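Local coordinates for protein chintase (Rhizomucor miehei, PDB 5YUQ) that probably hydrolyses the beta-1,4 linkages of chitin as a family 18 glycoside hydrolase from a thermophilic fungus, its active site enclosed in a tunnel, at residues A180-G185 against G192-L197; L62-W67 against L102-E107; K311-Y316 against A329-D334. All blocks are in the same frame, centred on the assembly; numbering follows the deposited sequence.

Contact 1 (A180-G185 against G192-L197); sequences AYDVNG and GANAPL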
loop_
_atom_site.group_PDB
_atom_site.type_symbol
_atom_site.label_atom_id
_atom_site.label_comp_id
_atom_site.label_asym_id
_atom_site.label_seq_id
_atom_site.Cartn_x
_atom_site.Cartn_y
_atom_site.Cartn_z
ATOM N N ALA A 180 1.711 5.322 0.133
ATOM C CA ALA A 180 2.863 6.134 -0.231
ATOM C C ALA A 180 4.095 5.267 -0.409
ATOM O O ALA A 180 5.098 5.440 0.271
ATOM C CB ALA A 180 3.115 7.179 0.838
ATOM N N TYR A 181 3.998 4.329 -1.337
ATOM C CA TYR A 181 5.102 3.460 -1.669
ATOM C C TYR A 181 4.874 3.007 -3.100
ATOM O O TYR A 181 3.835 3.321 -3.682
ATOM C CB TYR A 181 5.222 2.294 -0.678
ATOM C CG TYR A 181 3.928 1.648 -0.223
ATOM C CD1 TYR A 181 3.189 0.853 -1.079
ATOM C CD2 TYR A 181 3.489 1.780 1.087
ATOM C CE1 TYR A 181 2.018 0.239 -0.665
ATOM C CE2 TYR A 181 2.324 1.156 1.523
ATOM C CZ TYR A 181 1.596 0.385 0.642
ATOM O OH TYR A 181 0.445 -0.244 1.055
ATOM N N ASP A 182 5.858 2.320 -3.674
ATOM C CA ASP A 182 5.862 2.027 -5.104
ATOM C C ASP A 182 5.687 3.310 -5.903
ATOM O O ASP A 182 5.029 3.318 -6.945
ATOM C CB ASP A 182 4.769 1.026 -5.484
ATOM C CG ASP A 182 4.909 -0.293 -4.770
ATOM O OD1 ASP A 182 6.021 -0.622 -4.302
ATOM O OD2 ASP A 182 3.894 -1.008 -4.677
ATOM N N VAL A 183 6.281 4.390 -5.417
ATOM C CA VAL A 183 6.080 5.692 -6.034
ATOM C C VAL A 183 6.848 5.787 -7.345
ATOM O O VAL A 183 6.300 6.209 -8.367
ATOM C CB VAL A 183 6.481 6.840 -5.096
ATOM C CG1 VAL A 183 6.405 8.167 -5.840
ATOM C CG2 VAL A 183 5.575 6.863 -3.872
ATOM N N ASN A 184 8.109 5.370 -7.328
ATOM C CA ASN A 184 8.909 5.420 -8.538
ATOM C C ASN A 184 9.270 4.039 -9.054
ATOM O O ASN A 184 9.279 3.062 -8.298
ATOM C CB ASN A 184 10.154 6.264 -8.303
ATOM C CG ASN A 184 9.809 7.702 -8.020
ATOM O OD1 ASN A 184 9.399 8.430 -8.916
ATOM N ND2 ASN A 184 9.959 8.119 -6.771
ATOM N N GLY A 185 9.540 3.959 -10.348
ATOM C CA GLY A 185 9.937 2.704 -10.952
ATOM C C GLY A 185 10.330 2.870 -12.398
ATOM O O GLY A 185 10.779 3.939 -12.818
ATOM N N GLY A 192 14.226 6.948 -8.282
ATOM C CA GLY A 192 13.687 7.794 -7.237
ATOM C C GLY A 192 13.404 6.916 -6.046
ATOM O O GLY A 192 13.628 5.714 -6.096
ATOM N N ALA A 193 12.904 7.497 -4.966
ATOM C CA ALA A 193 12.641 6.686 -3.789
ATOM C C ALA A 193 11.376 5.837 -3.949
ATOM O O ALA A 193 10.422 6.226 -4.633
ATOM C CB ALA A 193 12.558 7.558 -2.534
ATOM N N ASN A 194 11.377 4.670 -3.309
ATOM C CA ASN A 194 10.196 3.820 -3.281
ATOM C C ASN A 194 9.086 4.509 -2.507
ATOM O O ASN A 194 7.923 4.528 -2.913
ATOM C CB ASN A 194 10.550 2.497 -2.594
ATOM C CG ASN A 194 9.370 1.564 -2.480
ATOM O OD1 ASN A 194 8.563 1.443 -3.401
ATOM N ND2 ASN A 194 9.267 0.886 -1.342
ATOM N N ALA A 195 9.468 5.063 -1.364
ATOM C CA ALA A 195 8.516 5.693 -0.466
ATOM C C ALA A 195 9.083 7.012 0.022
ATOM O O ALA A 195 9.365 7.169 1.205
ATOM C CB ALA A 195 8.227 4.776 0.694
ATOM N N PRO A 196 9.247 7.975 -0.892
ATOM C CA PRO A 196 9.805 9.256 -0.459
ATOM C C PRO A 196 8.873 9.943 0.517
ATOM O O PRO A 196 7.653 9.888 0.333
ATOM C CB PRO A 196 9.872 10.066 -1.752
ATOM C CG PRO A 196 8.829 9.460 -2.649
ATOM C CD PRO A 196 8.794 8.000 -2.296
ATOM N N LEU A 197 9.429 10.574 1.542
ATOM C CA LEU A 197 8.606 11.365 2.446
ATOM C C LEU A 197 8.336 12.715 1.803
ATOM O O LEU A 197 7.257 13.285 1.961
ATOM C CB LEU A 197 9.305 11.525 3.793
ATOM C CG LEU A 197 8.531 12.333 4.838
ATOM C CD1 LEU A 197 7.170 11.721 5.089
ATOM C CD2 LEU A 197 9.345 12.380 6.121
HETATM O O HOH W 1 10.140 2.208 -6.226
#

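Contact 2 (L62-W67 against L102-E107); sequences LSVGGW and LNLDWE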
loop_
_atom_site.group_PDB
_atom_site.type_symbol
_atom_site.label_atom_id
_atom_site.label_comp_id
_atom_site.label_asym_id
_atom_site.label_seq_id
_atom_site.Cartn_x
_atom_site.Cartn_y
_atom_site.Cartn_z
ATOM N N LEU A 62 -10.771 -7.318 6.941
ATOM C CA LEU A 62 -10.430 -7.988 5.697
ATOM C C LEU A 62 -10.243 -6.938 4.616
ATOM O O LEU A 62 -11.081 -6.039 4.467
ATOM C CB LEU A 62 -11.548 -8.944 5.292
ATOM C CG LEU A 62 -11.382 -9.697 3.974
ATOM C CD1 LEU A 62 -10.170 -10.610 4.030
ATOM C CD2 LEU A 62 -12.652 -10.477 3.677
ATOM N N SER A 63 -9.136 -7.042 3.887
ATOM C CA SER A 63 -8.892 -6.177 2.742
ATOM C C SER A 63 -9.440 -6.832 1.491
ATOM O O SER A 63 -9.131 -7.990 1.193
ATOM C CB SER A 63 -7.404 -5.879 2.579
ATOM O OG SER A 63 -7.207 -4.873 1.589
ATOM N N VAL A 64 -10.245 -6.070 0.758
ATOM C CA VAL A 64 -10.933 -6.562 -0.424
ATOM C C VAL A 64 -10.385 -5.844 -1.649
ATOM O O VAL A 64 -10.436 -4.613 -1.728
ATOM C CB VAL A 64 -12.456 -6.294 -0.309
ATOM C CG1 VAL A 64 -13.186 -6.709 -1.582
ATOM C CG2 VAL A 64 -13.025 -7.015 0.903
ATOM N N GLY A 65 -9.854 -6.604 -2.600
ATOM C CA GLY A 65 -9.288 -6.006 -3.798
ATOM C C GLY A 65 -7.817 -6.337 -3.906
ATOM O O GLY A 65 -7.444 -7.512 -3.941
ATOM N N GLY A 66 -6.975 -5.305 -3.934
ATOM C CA GLY A 66 -5.549 -5.481 -4.132
ATOM C C GLY A 66 -5.211 -5.417 -5.607
ATOM O O GLY A 66 -6.097 -5.312 -6.449
ATOM N N TRP A 67 -3.946 -5.444 -5.934
ATOM C CA TRP A 67 -3.537 -5.307 -7.321
ATOM C C TRP A 67 -4.174 -6.266 -8.286
ATOM O O TRP A 67 -4.610 -5.868 -9.290
ATOM C CB TRP A 67 -1.986 -5.432 -7.438
ATOM C CG TRP A 67 -1.460 -5.182 -8.745
ATOM C CD1 TRP A 67 -1.015 -6.104 -9.613
ATOM C CD2 TRP A 67 -1.255 -3.913 -9.348
ATOM N NE1 TRP A 67 -0.628 -5.505 -10.741
ATOM C CE2 TRP A 67 -0.690 -4.162 -10.602
ATOM C CE3 TRP A 67 -1.502 -2.605 -8.969
ATOM C CZ2 TRP A 67 -0.397 -3.160 -11.497
ATOM C CZ3 TRP A 67 -1.191 -1.604 -9.848
ATOM C CH2 TRP A 67 -0.642 -1.905 -11.127
ATOM N N LEU A 102 -13.902 -3.776 7.146
ATOM C CA LEU A 102 -13.545 -4.057 5.767
ATOM C C LEU A 102 -12.674 -2.927 5.266
ATOM O O LEU A 102 -12.992 -1.757 5.463
ATOM C CB LEU A 102 -14.792 -4.156 4.891
ATOM C CG LEU A 102 -15.697 -5.369 5.099
ATOM C CD1 LEU A 102 -17.028 -5.158 4.364
ATOM C CD2 LEU A 102 -15.002 -6.638 4.621
ATOM N N ASN A 103 -11.572 -3.299 4.629
ATOM C CA ASN A 103 -10.650 -2.360 4.022
ATOM C C ASN A 103 -10.757 -2.537 2.514
ATOM O O ASN A 103 -10.361 -3.567 1.985
ATOM C CB ASN A 103 -9.222 -2.676 4.505
ATOM C CG ASN A 103 -8.155 -1.868 3.776
ATOM O OD1 ASN A 103 -7.420 -2.393 2.938
ATOM N ND2 ASN A 103 -8.049 -0.589 4.119
ATOM N N LEU A 104 -11.297 -1.549 1.809
ATOM C CA LEU A 104 -11.495 -1.698 0.370
ATOM C C LEU A 104 -10.274 -1.165 -0.367
ATOM O O LEU A 104 -9.847 -0.038 -0.137
ATOM C CB LEU A 104 -12.789 -1.013 -0.092
ATOM C CG LEU A 104 -14.046 -1.512 0.633
ATOM C CD1 LEU A 104 -15.311 -0.977 -0.043
ATOM C CD2 LEU A 104 -14.078 -3.031 0.740
ATOM N N ASP A 105 -9.684 -2.009 -1.214
ATOM C CA ASP A 105 -8.423 -1.708 -1.887
ATOM C C ASP A 105 -8.586 -1.841 -3.400
ATOM O O ASP A 105 -7.908 -2.617 -4.066
ATOM C CB ASP A 105 -7.326 -2.649 -1.357
ATOM C CG ASP A 105 -5.929 -2.251 -1.785
ATOM O OD1 ASP A 105 -5.727 -1.154 -2.355
ATOM O OD2 ASP A 105 -4.998 -3.047 -1.545
ATOM N N TRP A 106 -9.510 -1.067 -3.938
ATOM C CA TRP A 106 -9.703 -0.983 -5.374
ATOM C C TRP A 106 -8.552 -0.189 -5.978
ATOM O O TRP A 106 -8.351 0.986 -5.651
ATOM C CB TRP A 106 -11.033 -0.270 -5.620
ATOM C CG TRP A 106 -11.471 -0.129 -7.048
ATOM C CD1 TRP A 106 -10.780 -0.473 -8.174
ATOM C CD2 TRP A 106 -12.723 0.404 -7.491
ATOM N NE1 TRP A 106 -11.531 -0.183 -9.296
ATOM C CE2 TRP A 106 -12.725 0.359 -8.898
ATOM C CE3 TRP A 106 -13.844 0.913 -6.828
ATOM C CZ2 TRP A 106 -13.807 0.792 -9.655
ATOM C CZ3 TRP A 106 -14.917 1.353 -7.578
ATOM C CH2 TRP A 106 -14.892 1.286 -8.980
ATOM N N GLU A 107 -7.796 -0.838 -6.855
ATOM C CA GLU A 107 -6.652 -0.211 -7.494
ATOM C C GLU A 107 -6.875 -0.215 -9.010
ATOM O O GLU A 107 -6.410 -1.136 -9.676
ATOM C CB GLU A 107 -5.357 -0.957 -7.127
ATOM C CG GLU A 107 -5.095 -0.996 -5.618
ATOM C CD GLU A 107 -3.758 -1.629 -5.249
ATOM O OE1 GLU A 107 -3.016 -2.068 -6.152
ATOM O OE2 GLU A 107 -3.442 -1.675 -4.044
HETATM O O HOH W 2 -5.089 -3.290 -10.284
HETATM O O HOH W 3 -1.759 -4.490 -3.871
#

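Contact 3 (K311-Y316 against A329-D334); sequences KTPYAY and AASLQD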
loop_
_atom_site.group_PDB
_atom_site.type_symbol
_atom_site.label_atom_id
_atom_site.label_comp_id
_atom_site.label_asym_id
_atom_site.label_seq_id
_atom_site.Cartn_x
_atom_site.Cartn_y
_atom_site.Cartn_z
ATOM N N LYS A 311 14.314 11.775 2.499
ATOM C CA LYS A 311 14.526 11.212 3.830
ATOM C C LYS A 311 14.462 9.691 3.812
ATOM O O LYS A 311 13.797 9.091 4.654
ATOM C CB LYS A 311 13.508 11.751 4.849
ATOM C CG LYS A 311 13.310 13.254 4.808
ATOM C CD LYS A 311 14.575 13.983 5.224
ATOM C CE LYS A 311 14.391 15.490 5.069
ATOM N NZ LYS A 311 15.660 16.247 5.294
ATOM N N THR A 312 15.175 9.072 2.868
ATOM C CA THR A 312 15.235 7.611 2.774
ATOM C C THR A 312 16.639 7.142 2.428
ATOM O O THR A 312 17.394 7.872 1.781
ATOM C CB THR A 312 14.270 7.056 1.698
ATOM O OG1 THR A 312 14.593 7.620 0.419
ATOM C CG2 THR A 312 12.819 7.388 2.033
ATOM N N PRO A 313 16.979 5.913 2.839
ATOM C CA PRO A 313 18.292 5.353 2.499
ATOM C C PRO A 313 18.258 4.765 1.102
ATOM O O PRO A 313 17.196 4.382 0.607
ATOM C CB PRO A 313 18.452 4.225 3.518
ATOM C CG PRO A 313 17.029 3.754 3.738
ATOM C CD PRO A 313 16.209 5.021 3.727
ATOM N N TYR A 314 19.417 4.694 0.464
ATOM C CA TYR A 314 19.512 3.954 -0.772
ATOM C C TYR A 314 20.893 3.355 -0.845
ATOM O O TYR A 314 21.791 3.766 -0.114
ATOM C CB TYR A 314 19.210 4.836 -1.991
ATOM C CG TYR A 314 20.176 5.974 -2.225
ATOM C CD1 TYR A 314 20.051 7.176 -1.536
ATOM C CD2 TYR A 314 21.190 5.860 -3.162
ATOM C CE1 TYR A 314 20.923 8.223 -1.767
ATOM C CE2 TYR A 314 22.062 6.898 -3.397
ATOM C CZ TYR A 314 21.933 8.069 -2.696
ATOM O OH TYR A 314 22.808 9.099 -2.928
ATOM N N ALA A 315 21.054 2.350 -1.694
ATOM C CA ALA A 315 22.327 1.657 -1.769
ATOM C C ALA A 315 22.618 1.294 -3.209
ATOM O O ALA A 315 21.706 1.051 -3.995
ATOM C CB ALA A 315 22.308 0.414 -0.884
ATOM N N TYR A 316 23.897 1.275 -3.562
ATOM C CA TYR A 316 24.277 0.923 -4.915
ATOM C C TYR A 316 25.146 -0.329 -4.917
ATOM O O TYR A 316 26.086 -0.446 -4.131
ATOM C CB TYR A 316 25.021 2.073 -5.588
ATOM C CG TYR A 316 25.436 1.738 -7.002
ATOM C CD1 TYR A 316 24.490 1.628 -8.016
ATOM C CD2 TYR A 316 26.765 1.508 -7.319
ATOM C CE1 TYR A 316 24.867 1.308 -9.318
ATOM C CE2 TYR A 316 27.143 1.191 -8.612
ATOM C CZ TYR A 316 26.189 1.092 -9.600
ATOM O OH TYR A 316 26.579 0.772 -10.880
ATOM N N ALA A 329 15.108 1.951 9.957
ATOM C CA ALA A 329 14.526 2.457 11.192
ATOM C C ALA A 329 14.474 3.975 11.172
ATOM O O ALA A 329 13.482 4.566 11.602
ATOM C CB ALA A 329 15.293 1.958 12.394
ATOM N N ALA A 330 15.533 4.603 10.666
ATOM C CA ALA A 330 15.599 6.062 10.635
ATOM C C ALA A 330 14.517 6.664 9.746
ATOM O O ALA A 330 13.810 7.591 10.151
ATOM C CB ALA A 330 16.972 6.521 10.167
ATOM N N SER A 331 14.395 6.159 8.522
ATOM C CA SER A 331 13.432 6.722 7.589
ATOM C C SER A 331 11.996 6.460 8.038
ATOM O O SER A 331 11.134 7.311 7.851
ATOM C CB SER A 331 13.669 6.210 6.166
ATOM O OG SER A 331 13.379 4.832 6.075
ATOM N N LEU A 332 11.736 5.302 8.645
ATOM C CA LEU A 332 10.387 5.040 9.162
ATOM C C LEU A 332 10.070 5.954 10.343
ATOM O O LEU A 332 8.950 6.480 10.453
ATOM C CB LEU A 332 10.203 3.571 9.551
ATOM C CG LEU A 332 10.145 2.584 8.378
ATOM C CD1 LEU A 332 9.786 1.194 8.886
ATOM C CD2 LEU A 332 9.145 3.049 7.311
ATOM N N GLN A 333 11.056 6.162 11.212
ATOM C CA GLN A 333 10.892 7.115 12.304
ATOM C C GLN A 333 10.548 8.488 11.732
ATOM O O GLN A 333 9.676 9.183 12.249
ATOM C CB GLN A 333 12.165 7.204 13.154
ATOM C CG GLN A 333 12.036 8.188 14.321
ATOM C CD GLN A 333 11.044 7.726 15.369
ATOM O OE1 GLN A 333 11.145 6.618 15.892
ATOM N NE2 GLN A 333 10.069 8.580 15.685
ATOM N N ASP A 334 11.208 8.874 10.645
ATOM C CA ASP A 334 10.970 10.191 10.068
ATOM C C ASP A 334 9.558 10.320 9.512
ATOM O O ASP A 334 8.934 11.378 9.611
ATOM C CB ASP A 334 12.016 10.496 8.989
ATOM C CG ASP A 334 13.389 10.701 9.565
ATOM O OD1 ASP A 334 13.510 10.932 10.789
ATOM O OD2 ASP A 334 14.370 10.623 8.790
HETATM O O HOH W 4 11.184 8.847 5.462
#

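Contact 1 (A180-G185 against G192-L197)
N194 meets the backbone of D182 and V183 through both of its carbonyl groups. Its side-chain OD1 accepts the N-H of D182 (N to OD1 2.9 Å), a bent bond at 137° at the hydrogen, with the donor standing well above the amide carbonyl plane. Its main-chain O takes the next N-H, that of V183, almost straight (V183 N to N194 O 3.0 Å, 168°). The CA of Y181 also approaches this oxygen in a CA-H...O contact of 3.3 Å to N194 O. N194 reaches back because CG lies anti to its backbone N (chi1 178°), which turns the amide toward D182 although the side chain starts out the other way. A third bond runs likewise, from a side chain: N184 ND2 donates to A193 O over 2.9 Å, on a lone pair and in the carbonyl plane. This accepting oxygen lies close to N184's own amide plane, so the bond is in plane at both ends. E207 N binds N184 OD1, fixing which way round the amide faces; N184 N is buried without a partner. Apolar contacts fill in between: V183 CG2 lies 3.8 Å from P196 CD, and Y181 CB 4.1 Å from A195 CB.

One shell out, R237 and Y235 hold D182 OD1, the arginine by a salt bridge. R237 also bonds weakly to N194 OD1, which probably eases the proximity of two acceptors, D182 OD1 and N194 OD1, at 3.4 Å. The pairing joins two parts of the loop after barrel strand 175-178; Y181 and D182 end an M-x-Y-D run like that bordering the active site in family 18 relatives. Y181 leans on M348 and W350 at strand 346-350, N194 and A195 pack on P233 of strand 228-240, and L197 rests on helix 329-341.

Contact 2 (L62-W67 against L102-E107)
V64 and L104 lie side by side on one face of two parallel strands, V64 CB 3.8 Å from L104 CD2, with L62 and L102 completing this apolar layer. The strand segments 62-65 and 102-105 run 25° apart and are joined in the alternating parallel pattern: L62 O accepts N103 N, V64 N binds N103 O, V64 O accepts D105 N, and G66 N closes on D105 O, each N to O at 2.8 Å. On the other face S63 OG donates to N103 OD1 (2.8 Å) on a lone pair in the amide plane. Y7 OH bonds the same OD1 and T146 takes ND2, so both ends of the N103 amide are fixed.

Past the G66-D105 bond the two chains draw apart, and water takes over from direct hydrogen bonds. One water bridges W67 O and E107 O; another makes long links to W67 N and E107 OE2. With its chain extended beyond CG, E107 brings OE1 to the edge of the W67 indole, in the ring plane and 3.2 Å from CE3, the carboxylate turned 65° to the ring. W67, partly exposed, is held through NE1 by D272. The run ending D105-W106-E107 matches the family 18 signature, whose glutamate is the general acid in relatives, so this end of the pair is consistent with the active site.

S63 and D105 touch F29 of strand 24-32. The opposite, apolar face is backed by helix 80-97, which meets L62, V64 and L102, and by helix 124-139, which packs on L104.

Contact 3 (K311-Y316 against A329-D334)
S331 fits against the start of strand 312-317, at K311, T312 and P313, chiefly by van der Waals contact. Its CB comes within 3.3 Å of K311 O, the closest approach between the two segments, and lies 4.0 Å from T312 CA. The pyrrolidine of P313 meets the serine with CD, 3.7 Å from S331 OG. That hydroxyl sits between its own backbone N and carbonyl carbon (chi1 68°), where D327 OD1 and D328 N hydrogen-bond it just ahead of helix 329-341.

K311 and T312 both face D307, forming a G1 beta bulge where strand 312-317 pairs antiparallel with strand 302-307. These strands belong to the region between barrel strands 228-240 and 346-350, where family 18 chitinases often carry an alpha+beta insertion, and the helix leads the chain back into the barrel.

Polar links across the segments pass through water: one molecule donates to K311 O at 2.7 Å and to S331 O at 2.8 Å.

Charges approach without pairing. D334 OD2 stands 4.2 Å from K311 CB, but the lysine chain bends at chi2 (-66°) and carries NZ to 6.7 Å from D334 OD2. There K311 NZ forms a salt bridge with D308, while D334 packs on W306 of strand 302-307.

How the contacts relate
Contact 2 comes first along the chain, then contact 1, then contact 3, all within the family 18 range. Contact 2 joins two neighbouring parallel strands of the TIM barrel; contact 1 lies across the chain's centre from it, in the loop after strand 175-178, with centres 20 Å apart and nearest atoms about 7 Å apart. Contact 3 is 12 Å from contact 1, centre to centre, and touches it: T312 packs on A193 and A195, and L197 reaches K311 and D334. Contacts 2 and 3 lie 27 Å apart between centres. Contact 1 thus lies between the barrel's loops and the place where inserted strands meet helix 329-341, which leads back to strand 346-350.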